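Local coordinates for DUF5624 domain-containing protein (Legionella pneumophila subsp. pneumophila, PDB 4JX2) that is of unknown function but is probably a secreted protein that combines alpha helices and beta sheets in a new way, at residues Leu233-Ser238 / Phe390-Glu395; Trp278-Val283 / Asp294-Thr299; Met371-Ser376 / Glu382-Thr387. One frame throughout, in Å; residues are numbered along the deposited sequence.

The first partner along the chain is 233-238, on helix 223-247. Its loop stays open until 390-395, on helix 386-398, closes interaction 1. The other two contacts lie within this loop, one after the other, and no loops cross. Interaction 2 closes first. It sets helix 279-286 on strand 296-298, outermost in the mixed sheet of this chain. Interaction 3 follows and folds helix 366-378 back on the entry to helix 386-398. That helix serves interactions 1 and 3, and Phe-390 on it also packs on Trp-278 and Pro-281. Helix 386-398 thus links the helical part of the fold to the helix that lies on the sheet.

Interaction 1. Residues Leu233-Ser238 / Phe390-Glu395; sequences LTALQS and FWMAGE
Met-392, a selenomethionine, lies across Ala-235 and Leu-236. Ala-235 points its methyl toward the other helix. Its CB meets Met-392 CB at 4.0 Å. The next atom of the methionine, CG, keeps almost the same distance and lies 4.1 Å from Ala-235 CB. The same Met-392 CG is 4.0 Å from Leu-236 N, so the chain runs over the helix backbone between the two residues. Met-392 CG is anti to the backbone N (chi1 -173°). The chain then bends at chi2 (56°) and again at chi3 (83°). The double bend hooks the terminal methyl round, and Met-392 CE comes to rest 3.9 Å from Leu-236 CB. The selenium takes part as well. Met-392 SE comes near one branch of the leucine, with Leu-236 CD1 4.3 Å away. Leu-236 is thus approached both at the base of its side chain and at a branch. Its CB stands to one side of the line between the helices, and its side chain also packs on Leu-396, a turn further along the partner helix. Ala-235 in turn rests on Val-388. Val-388, Met-392 and Leu-396 are four residues apart and form one ridge of helix 386-398, which packs against helix 223-247. This is plain helix-helix packing in the interior of an alpha and beta fold. The small Ala-235 is consistent with the close backbones, the CA of Ala-235 lying 6.7 Å from the CA of Met-392. No hydrogen bond joins the two segments. Met-392 also touches Met-232, one turn before Leu-236, while Trp-391 faces another side of its helix.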
loop_
_atom_site.group_PDB
_atom_site.type_symbol
_atom_site.label_atom_id
_atom_site.label_comp_id
_atom_site.label_asym_id
_atom_site.label_seq_id
_atom_site.Cartn_x
_atom_site.Cartn_y
_atom_site.Cartn_z
ATOM N N LEU A 233 22.218 -15.513 -1.185
ATOM C CA LEU A 233 22.042 -16.907 -1.593
ATOM C C LEU A 233 20.601 -17.300 -1.578
ATOM O O LEU A 233 20.177 -18.090 -2.417
ATOM C CB LEU A 233 22.871 -17.864 -0.731
ATOM C CG LEU A 233 24.409 -17.741 -0.856
ATOM C CD1 LEU A 233 25.068 -18.506 0.240
ATOM C CD2 LEU A 233 24.913 -18.215 -2.216
ATOM N N THR A 234 19.846 -16.723 -0.650
ATOM C CA THR A 234 18.414 -16.927 -0.481
ATOM C C THR A 234 17.703 -16.346 -1.707
ATOM O O THR A 234 16.877 -17.050 -2.286
ATOM C CB THR A 234 17.947 -16.316 0.851
ATOM O OG1 THR A 234 18.610 -16.966 1.945
ATOM C CG2 THR A 234 16.480 -16.449 1.057
ATOM N N ALA A 235 18.041 -15.089 -2.122
ATOM C CA ALA A 235 17.480 -14.425 -3.310
ATOM C C ALA A 235 17.777 -15.246 -4.568
ATOM O O ALA A 235 16.866 -15.537 -5.348
ATOM C CB ALA A 235 18.070 -13.027 -3.458
ATOM N N LEU A 236 19.057 -15.643 -4.733
ATOM C CA LEU A 236 19.546 -16.431 -5.845
ATOM C C LEU A 236 18.786 -17.759 -5.952
ATOM O O LEU A 236 18.360 -18.096 -7.050
ATOM C CB LEU A 236 21.063 -16.668 -5.701
ATOM C CG LEU A 236 21.766 -17.587 -6.721
ATOM C CD1 LEU A 236 21.587 -17.089 -8.171
ATOM C CD2 LEU A 236 23.260 -17.750 -6.371
ATOM N N GLN A 237 18.582 -18.474 -4.834
ATOM C CA GLN A 237 17.919 -19.773 -4.842
ATOM C C GLN A 237 16.460 -19.650 -5.256
ATOM O O GLN A 237 16.007 -20.374 -6.153
ATOM C CB GLN A 237 18.055 -20.484 -3.481
ATOM C CG GLN A 237 17.272 -21.807 -3.316
ATOM C CD GLN A 237 17.623 -22.969 -4.222
ATOM O OE1 GLN A 237 18.219 -22.822 -5.285
ATOM N NE2 GLN A 237 17.244 -24.173 -3.816
ATOM N N SER A 238 15.753 -18.721 -4.626
ATOM C CA SER A 238 14.339 -18.434 -4.828
ATOM C C SER A 238 14.069 -18.025 -6.295
ATOM O O SER A 238 13.150 -18.569 -6.933
ATOM C CB SER A 238 13.910 -17.351 -3.839
ATOM O OG SER A 238 12.620 -16.829 -4.102
ATOM N N PHE A 390 16.591 -6.346 -5.235
ATOM C CA PHE A 390 16.737 -5.446 -6.388
ATOM C C PHE A 390 18.061 -5.682 -7.105
ATOM O O PHE A 390 18.075 -5.716 -8.337
ATOM C CB PHE A 390 16.586 -3.968 -5.990
ATOM C CG PHE A 390 15.167 -3.587 -5.639
ATOM C CD1 PHE A 390 14.684 -3.750 -4.343
ATOM C CD2 PHE A 390 14.312 -3.060 -6.599
ATOM C CE1 PHE A 390 13.362 -3.433 -4.023
ATOM C CE2 PHE A 390 12.992 -2.710 -6.268
ATOM C CZ PHE A 390 12.522 -2.925 -4.990
ATOM N N TRP A 391 19.161 -5.889 -6.352
ATOM C CA TRP A 391 20.488 -6.164 -6.934
ATOM C C TRP A 391 20.546 -7.542 -7.632
ATOM O O TRP A 391 20.994 -7.617 -8.781
ATOM C CB TRP A 391 21.618 -6.067 -5.882
ATOM C CG TRP A 391 22.963 -6.031 -6.534
ATOM C CD1 TRP A 391 23.588 -4.936 -7.069
ATOM C CD2 TRP A 391 23.776 -7.165 -6.878
ATOM N NE1 TRP A 391 24.752 -5.315 -7.697
ATOM C CE2 TRP A 391 24.906 -6.675 -7.577
ATOM C CE3 TRP A 391 23.670 -8.548 -6.647
ATOM C CZ2 TRP A 391 25.936 -7.518 -8.023
ATOM C CZ3 TRP A 391 24.675 -9.381 -7.112
ATOM C CH2 TRP A 391 25.804 -8.863 -7.773
HETATM N N MSE A 392 20.144 -8.630 -6.930
HETATM C CA MSE A 392 20.196 -9.979 -7.487
HETATM C C MSE A 392 19.267 -10.126 -8.719
HETATM O O MSE A 392 19.653 -10.824 -9.645
HETATM C CB MSE A 392 19.923 -11.049 -6.414
HETATM C CG MSE A 392 20.143 -12.499 -6.910
HETATM SE SE MSE A 392 21.929 -12.881 -7.649
HETATM C CE MSE A 392 22.942 -13.217 -6.008
ATOM N N ALA A 393 18.099 -9.451 -8.770
ATOM C CA ALA A 393 17.234 -9.526 -9.955
ATOM C C ALA A 393 17.952 -8.926 -11.168
ATOM O O ALA A 393 17.961 -9.539 -12.227
ATOM C CB ALA A 393 15.921 -8.808 -9.705
ATOM N N GLY A 394 18.618 -7.787 -10.972
ATOM C CA GLY A 394 19.371 -7.097 -12.009
ATOM C C GLY A 394 20.590 -7.849 -12.491
ATOM O O GLY A 394 20.829 -7.912 -13.706
ATOM N N GLU A 395 21.372 -8.422 -11.544
ATOM C CA GLU A 395 22.572 -9.218 -11.857
ATOM C C GLU A 395 22.202 -10.448 -12.664
ATOM O O GLU A 395 22.834 -10.716 -13.689
ATOM C CB GLU A 395 23.323 -9.616 -10.564
ATOM C CG GLU A 395 24.569 -10.483 -10.775
ATOM C CD GLU A 395 25.817 -9.801 -11.289
ATOM O OE1 GLU A 395 25.731 -8.611 -11.659
ATOM O OE2 GLU A 395 26.883 -10.457 -11.323
#

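Interaction 2. Residues Trp278-Val283 / Asp294-Thr299; sequences WLVPFV and DRIYIT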
loop_
_atom_site.group_PDB
_atom_site.type_symbol
_atom_site.label_atom_id
_atom_site.label_comp_id
_atom_site.label_asym_id
_atom_site.label_seq_id
_atom_site.Cartn_x
_atom_site.Cartn_y
_atom_site.Cartn_z
ATOM N N TRP A 278 10.815 -6.071 -4.701
ATOM C CA TRP A 278 11.733 -6.548 -5.727
ATOM C C TRP A 278 11.083 -7.519 -6.690
ATOM O O TRP A 278 11.704 -7.866 -7.705
ATOM C CB TRP A 278 12.985 -7.163 -5.090
ATOM C CG TRP A 278 12.706 -8.306 -4.164
ATOM C CD1 TRP A 278 12.613 -8.252 -2.811
ATOM C CD2 TRP A 278 12.477 -9.680 -4.530
ATOM N NE1 TRP A 278 12.298 -9.495 -2.305
ATOM C CE2 TRP A 278 12.238 -10.397 -3.335
ATOM C CE3 TRP A 278 12.458 -10.380 -5.759
ATOM C CZ2 TRP A 278 11.950 -11.770 -3.328
ATOM C CZ3 TRP A 278 12.205 -11.743 -5.752
ATOM C CH2 TRP A 278 11.949 -12.425 -4.553
ATOM N N LEU A 279 9.823 -7.944 -6.414
ATOM C CA LEU A 279 9.108 -8.836 -7.347
ATOM C C LEU A 279 8.814 -8.105 -8.637
ATOM O O LEU A 279 8.737 -8.733 -9.685
ATOM C CB LEU A 279 7.801 -9.398 -6.769
ATOM C CG LEU A 279 7.895 -10.448 -5.684
ATOM C CD1 LEU A 279 6.543 -10.733 -5.134
ATOM C CD2 LEU A 279 8.527 -11.728 -6.187
ATOM N N VAL A 280 8.647 -6.771 -8.556
ATOM C CA VAL A 280 8.330 -5.923 -9.698
ATOM C C VAL A 280 9.515 -5.956 -10.699
ATOM O O VAL A 280 9.291 -6.473 -11.808
ATOM C CB VAL A 280 7.892 -4.497 -9.284
ATOM C CG1 VAL A 280 7.596 -3.638 -10.514
ATOM C CG2 VAL A 280 6.681 -4.559 -8.360
ATOM N N PRO A 281 10.768 -5.538 -10.360
ATOM C CA PRO A 281 11.861 -5.682 -11.343
ATOM C C PRO A 281 12.140 -7.156 -11.715
ATOM O O PRO A 281 12.474 -7.425 -12.863
ATOM C CB PRO A 281 13.065 -5.063 -10.631
ATOM C CG PRO A 281 12.746 -5.144 -9.169
ATOM C CD PRO A 281 11.259 -4.922 -9.108
ATOM N N PHE A 282 11.981 -8.106 -10.762
ATOM C CA PHE A 282 12.180 -9.542 -11.008
ATOM C C PHE A 282 11.241 -10.044 -12.146
ATOM O O PHE A 282 11.716 -10.684 -13.098
ATOM C CB PHE A 282 11.984 -10.353 -9.711
ATOM C CG PHE A 282 11.998 -11.850 -9.895
ATOM C CD1 PHE A 282 13.084 -12.488 -10.494
ATOM C CD2 PHE A 282 10.928 -12.626 -9.476
ATOM C CE1 PHE A 282 13.076 -13.869 -10.701
ATOM C CE2 PHE A 282 10.938 -14.012 -9.652
ATOM C CZ PHE A 282 12.008 -14.620 -10.273
ATOM N N VAL A 283 9.942 -9.701 -12.078
ATOM C CA VAL A 283 8.976 -10.072 -13.113
ATOM C C VAL A 283 9.366 -9.414 -14.466
ATOM O O VAL A 283 9.288 -10.081 -15.505
ATOM C CB VAL A 283 7.526 -9.748 -12.678
ATOM C CG1 VAL A 283 6.553 -9.801 -13.842
ATOM C CG2 VAL A 283 7.087 -10.731 -11.633
ATOM N N ASP A 294 2.744 -1.010 -16.299
ATOM C CA ASP A 294 1.368 -0.626 -15.927
ATOM C C ASP A 294 0.418 -1.841 -15.875
ATOM O O ASP A 294 -0.731 -1.689 -15.479
ATOM C CB ASP A 294 0.807 0.436 -16.893
ATOM C CG ASP A 294 0.714 -0.068 -18.323
ATOM O OD1 ASP A 294 -0.311 -0.709 -18.663
ATOM O OD2 ASP A 294 1.690 0.131 -19.090
ATOM N N ARG A 295 0.886 -3.026 -16.316
ATOM C CA ARG A 295 0.120 -4.275 -16.311
ATOM C C ARG A 295 0.377 -5.064 -15.007
ATOM O O ARG A 295 -0.200 -6.146 -14.816
ATOM C CB ARG A 295 0.467 -5.103 -17.554
ATOM C CG ARG A 295 0.023 -4.414 -18.843
ATOM C CD ARG A 295 0.148 -5.296 -20.057
ATOM N NE ARG A 295 -0.748 -6.451 -19.984
ATOM C CZ ARG A 295 -1.999 -6.460 -20.426
ATOM N NH1 ARG A 295 -2.523 -5.377 -20.986
ATOM N NH2 ARG A 295 -2.739 -7.555 -20.316
ATOM N N ILE A 296 1.213 -4.484 -14.100
ATOM C CA ILE A 296 1.605 -5.007 -12.792
ATOM C C ILE A 296 0.906 -4.199 -11.709
ATOM O O ILE A 296 1.214 -3.019 -11.536
ATOM C CB ILE A 296 3.153 -4.979 -12.616
ATOM C CG1 ILE A 296 3.874 -5.761 -13.738
ATOM C CG2 ILE A 296 3.549 -5.492 -11.230
ATOM C CD1 ILE A 296 5.270 -5.329 -14.009
ATOM N N TYR A 297 -0.029 -4.826 -10.970
ATOM C CA TYR A 297 -0.773 -4.120 -9.922
ATOM C C TYR A 297 -0.516 -4.741 -8.570
ATOM O O TYR A 297 -0.589 -5.962 -8.433
ATOM C CB TYR A 297 -2.294 -4.097 -10.233
ATOM C CG TYR A 297 -2.645 -3.304 -11.480
ATOM C CD1 TYR A 297 -2.624 -1.911 -11.474
ATOM C CD2 TYR A 297 -2.965 -3.946 -12.672
ATOM C CE1 TYR A 297 -2.912 -1.178 -12.623
ATOM C CE2 TYR A 297 -3.250 -3.223 -13.830
ATOM C CZ TYR A 297 -3.238 -1.840 -13.795
ATOM O OH TYR A 297 -3.498 -1.127 -14.939
ATOM N N ILE A 298 -0.174 -3.898 -7.576
ATOM C CA ILE A 298 0.007 -4.334 -6.199
ATOM C C ILE A 298 -1.340 -4.101 -5.552
ATOM O O ILE A 298 -1.745 -2.949 -5.402
ATOM C CB ILE A 298 1.190 -3.657 -5.463
ATOM C CG1 ILE A 298 2.521 -3.905 -6.231
ATOM C CG2 ILE A 298 1.269 -4.172 -3.997
ATOM C CD1 ILE A 298 3.629 -3.160 -5.771
ATOM N N THR A 299 -2.068 -5.190 -5.254
ATOM C CA THR A 299 -3.420 -5.144 -4.714
ATOM C C THR A 299 -3.445 -5.773 -3.305
ATOM O O THR A 299 -3.929 -6.903 -3.149
ATOM C CB THR A 299 -4.384 -5.844 -5.696
ATOM O OG1 THR A 299 -3.962 -7.194 -5.863
ATOM C CG2 THR A 299 -4.459 -5.139 -7.054
#
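Val-280 reaches from helix 279-286 to the strand chiefly through its CG2 methyl. Its CB stays back, and Val-280 CB lies 4.9 Å from Ile-296 CG2. The two branches spread from there. CG1 is anti to the backbone N (chi1 179°) and only comes near the strand. Val-280 CG1 is 4.5 Å from Ile-296 CG2, about as far as contact extends. CG2 fits between two strand residues. Val-280 CG2 meets Ile-296 CG2 at 4.3 Å and Ile-298 CD1 at 4.2 Å. Ile-296 and Ile-298 are two residues apart and point to the same side of the strand, toward the helix. Tyr-297, between them, takes the other side, where it meets Trp-326 edge-to-face. One turn along the helix from Val-280, Val-283 also points at the strand. Its approach is looser, with Val-283 CG1 4.7 Å from Ile-296 CD1. This helix is the crossover of a beta-alpha-beta unit. It joins strand 257-262 to its parallel neighbour 296-298, and lies against the sheet. Ile-260, on the first strand, touches both Val-280 and Ile-296. The branched side chains make van der Waals contact, and no hydrogen bond crosses between the segments. The contact therefore depends on apolar surface, mostly buried, and on shape, with no directional bond to fix the register of helix and strand.

Interaction 3. Residues Met371-Ser376 / Glu382-Thr387; sequences MRLKFS and EMLSNT. With SO4 (sulfate ion), chain F.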
loop_
_atom_site.group_PDB
_atom_site.type_symbol
_atom_site.label_atom_id
_atom_site.label_comp_id
_atom_site.label_asym_id
_atom_site.label_seq_id
_atom_site.Cartn_x
_atom_site.Cartn_y
_atom_site.Cartn_z
HETATM N N MSE A 371 24.202 -0.487 4.037
HETATM C CA MSE A 371 23.370 0.707 4.051
HETATM C C MSE A 371 21.904 0.342 3.752
HETATM O O MSE A 371 20.984 0.797 4.451
HETATM C CB MSE A 371 23.902 1.721 3.055
HETATM C CG MSE A 371 25.215 2.348 3.485
HETATM SE SE MSE A 371 25.684 3.796 2.274
HETATM C CE MSE A 371 26.811 2.953 1.186
ATOM N N ARG A 372 21.706 -0.552 2.785
ATOM C CA ARG A 372 20.385 -0.995 2.390
ATOM C C ARG A 372 19.778 -1.921 3.455
ATOM O O ARG A 372 18.560 -1.863 3.672
ATOM C CB ARG A 372 20.432 -1.665 1.013
ATOM C CG ARG A 372 19.081 -1.846 0.367
ATOM C CD ARG A 372 18.325 -0.558 0.097
ATOM N NE ARG A 372 17.156 -0.828 -0.742
ATOM C CZ ARG A 372 17.203 -0.908 -2.065
ATOM N NH1 ARG A 372 18.342 -0.698 -2.707
ATOM N NH2 ARG A 372 16.108 -1.182 -2.758
ATOM N N LEU A 373 20.621 -2.734 4.143
ATOM C CA LEU A 373 20.164 -3.599 5.232
ATOM C C LEU A 373 19.616 -2.748 6.383
ATOM O O LEU A 373 18.527 -3.053 6.888
ATOM C CB LEU A 373 21.311 -4.494 5.723
ATOM C CG LEU A 373 21.082 -5.377 6.962
ATOM C CD1 LEU A 373 19.901 -6.347 6.771
ATOM C CD2 LEU A 373 22.327 -6.141 7.294
ATOM N N LYS A 374 20.347 -1.665 6.777
ATOM C CA LYS A 374 19.928 -0.750 7.862
ATOM C C LYS A 374 18.567 -0.109 7.509
ATOM O O LYS A 374 17.651 -0.075 8.341
ATOM C CB LYS A 374 21.004 0.326 8.091
ATOM C CG LYS A 374 20.681 1.346 9.185
ATOM C CD LYS A 374 21.739 2.471 9.313
ATOM C CE LYS A 374 21.449 3.317 10.524
ATOM N NZ LYS A 374 22.362 4.482 10.640
ATOM N N PHE A 375 18.458 0.367 6.241
ATOM C CA PHE A 375 17.288 1.013 5.686
ATOM C C PHE A 375 16.100 0.036 5.683
ATOM O O PHE A 375 15.025 0.372 6.172
ATOM C CB PHE A 375 17.597 1.550 4.272
ATOM C CG PHE A 375 16.464 2.348 3.676
ATOM C CD1 PHE A 375 16.172 3.627 4.142
ATOM C CD2 PHE A 375 15.639 1.795 2.699
ATOM C CE1 PHE A 375 15.111 4.360 3.604
ATOM C CE2 PHE A 375 14.552 2.515 2.192
ATOM C CZ PHE A 375 14.302 3.795 2.640
ATOM N N SER A 376 16.320 -1.178 5.217
ATOM C CA SER A 376 15.288 -2.201 5.120
ATOM C C SER A 376 14.744 -2.582 6.477
ATOM O O SER A 376 13.533 -2.771 6.608
ATOM C CB SER A 376 15.819 -3.432 4.390
ATOM O OG SER A 376 15.997 -3.092 3.025
ATOM N N GLU A 382 9.622 -1.452 3.932
ATOM C CA GLU A 382 10.624 -2.397 3.418
ATOM C C GLU A 382 10.596 -3.768 4.063
ATOM O O GLU A 382 10.212 -3.935 5.227
ATOM C CB GLU A 382 12.035 -1.826 3.640
ATOM C CG GLU A 382 12.273 -0.432 3.083
ATOM C CD GLU A 382 11.847 -0.242 1.646
ATOM O OE1 GLU A 382 12.372 -0.957 0.760
ATOM O OE2 GLU A 382 10.965 0.614 1.411
HETATM N N MSE A 383 11.029 -4.751 3.286
HETATM C CA MSE A 383 11.211 -6.152 3.699
HETATM C C MSE A 383 12.692 -6.348 3.770
HETATM O O MSE A 383 13.396 -5.713 2.968
HETATM C CB MSE A 383 10.587 -7.144 2.681
HETATM C CG MSE A 383 9.534 -6.552 1.774
HETATM SE SE MSE A 383 8.719 -7.878 0.638
HETATM C CE MSE A 383 9.688 -7.535 -0.983
ATOM N N LEU A 384 13.202 -7.234 4.642
ATOM C CA LEU A 384 14.667 -7.465 4.675
ATOM C C LEU A 384 15.194 -8.000 3.320
ATOM O O LEU A 384 16.318 -7.671 2.962
ATOM C CB LEU A 384 15.121 -8.390 5.825
ATOM C CG LEU A 384 15.207 -7.762 7.213
ATOM C CD1 LEU A 384 15.742 -8.767 8.216
ATOM C CD2 LEU A 384 16.057 -6.475 7.225
ATOM N N SER A 385 14.352 -8.722 2.538
ATOM C CA SER A 385 14.738 -9.247 1.230
ATOM C C SER A 385 15.039 -8.124 0.200
ATOM O O SER A 385 15.752 -8.398 -0.774
ATOM C CB SER A 385 13.691 -10.218 0.692
ATOM O OG SER A 385 12.397 -9.652 0.622
ATOM N N ASN A 386 14.573 -6.856 0.448
ATOM C CA ASN A 386 14.874 -5.694 -0.413
ATOM C C ASN A 386 16.357 -5.301 -0.314
ATOM O O ASN A 386 16.839 -4.549 -1.164
ATOM C CB ASN A 386 14.012 -4.487 -0.056
ATOM C CG ASN A 386 12.555 -4.588 -0.415
ATOM O OD1 ASN A 386 12.141 -5.415 -1.219
ATOM N ND2 ASN A 386 11.755 -3.686 0.125
ATOM N N THR A 387 17.080 -5.800 0.728
ATOM C CA THR A 387 18.512 -5.532 0.919
ATOM C C THR A 387 19.315 -5.987 -0.302
ATOM O O THR A 387 20.313 -5.345 -0.653
ATOM C CB THR A 387 19.035 -6.265 2.178
ATOM O OG1 THR A 387 18.289 -5.864 3.315
ATOM C CG2 THR A 387 20.513 -6.054 2.422
HETATM S S SO4 F . 11.227 -9.187 7.317
HETATM O O1 SO4 F . 12.272 -8.422 7.983
HETATM O O2 SO4 F . 10.148 -9.469 8.288
HETATM O O3 SO4 F . 10.707 -8.407 6.196
HETATM O O4 SO4 F . 11.758 -10.458 6.813
HETATM O O HOH W 1 15.203 -1.354 1.082
HETATM O O HOH W 2 13.499 -0.804 -1.824
#
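Glu-382 packs its CB on Ser-376 O at 3.5 Å, and its CG meets Phe-375 CE2 obliquely. Its chain bends at chi2 (-50°) and brings OE1 toward two waters. Water 1 accepts from Arg-372 NE and donates to Ser-376 OG and Glu-382 OE1. Water 2 accepts from Arg-372 NH2 and donates to the same OE1. Glu-382 OE2 bonds Ser-276 OG. Met-383 opens a type I beta turn that ends at Asn-386, and Met-383 O lies 3.6 Å from Ser-376 CB. Leu-384 CD2 is 3.9 Å from Leu-373 CD1. Leu-384 N bonds a sulfate, probably from the crystallisation liquor, also held by Asn-267 and by Arg-332 of the second subunit. Asn-386 ND2 bonds Glu-382 OE1 from above the carboxylate plane, and also Ser-276 O. Asn-386 O lies over one guanidinium face of Arg-372. Thr-387 OG1 bonds Leu-384 O and lies by Ser-376 OG, itself bonded to Arg-372 O. Helix 366-378 thus packs on the turn leading into helix 386-398. No direct hydrogen bond joins the two segments. Arg-372, salt-bridged to Asp-357, and Glu-382 are linked through water, and their opposite charges probably still attract.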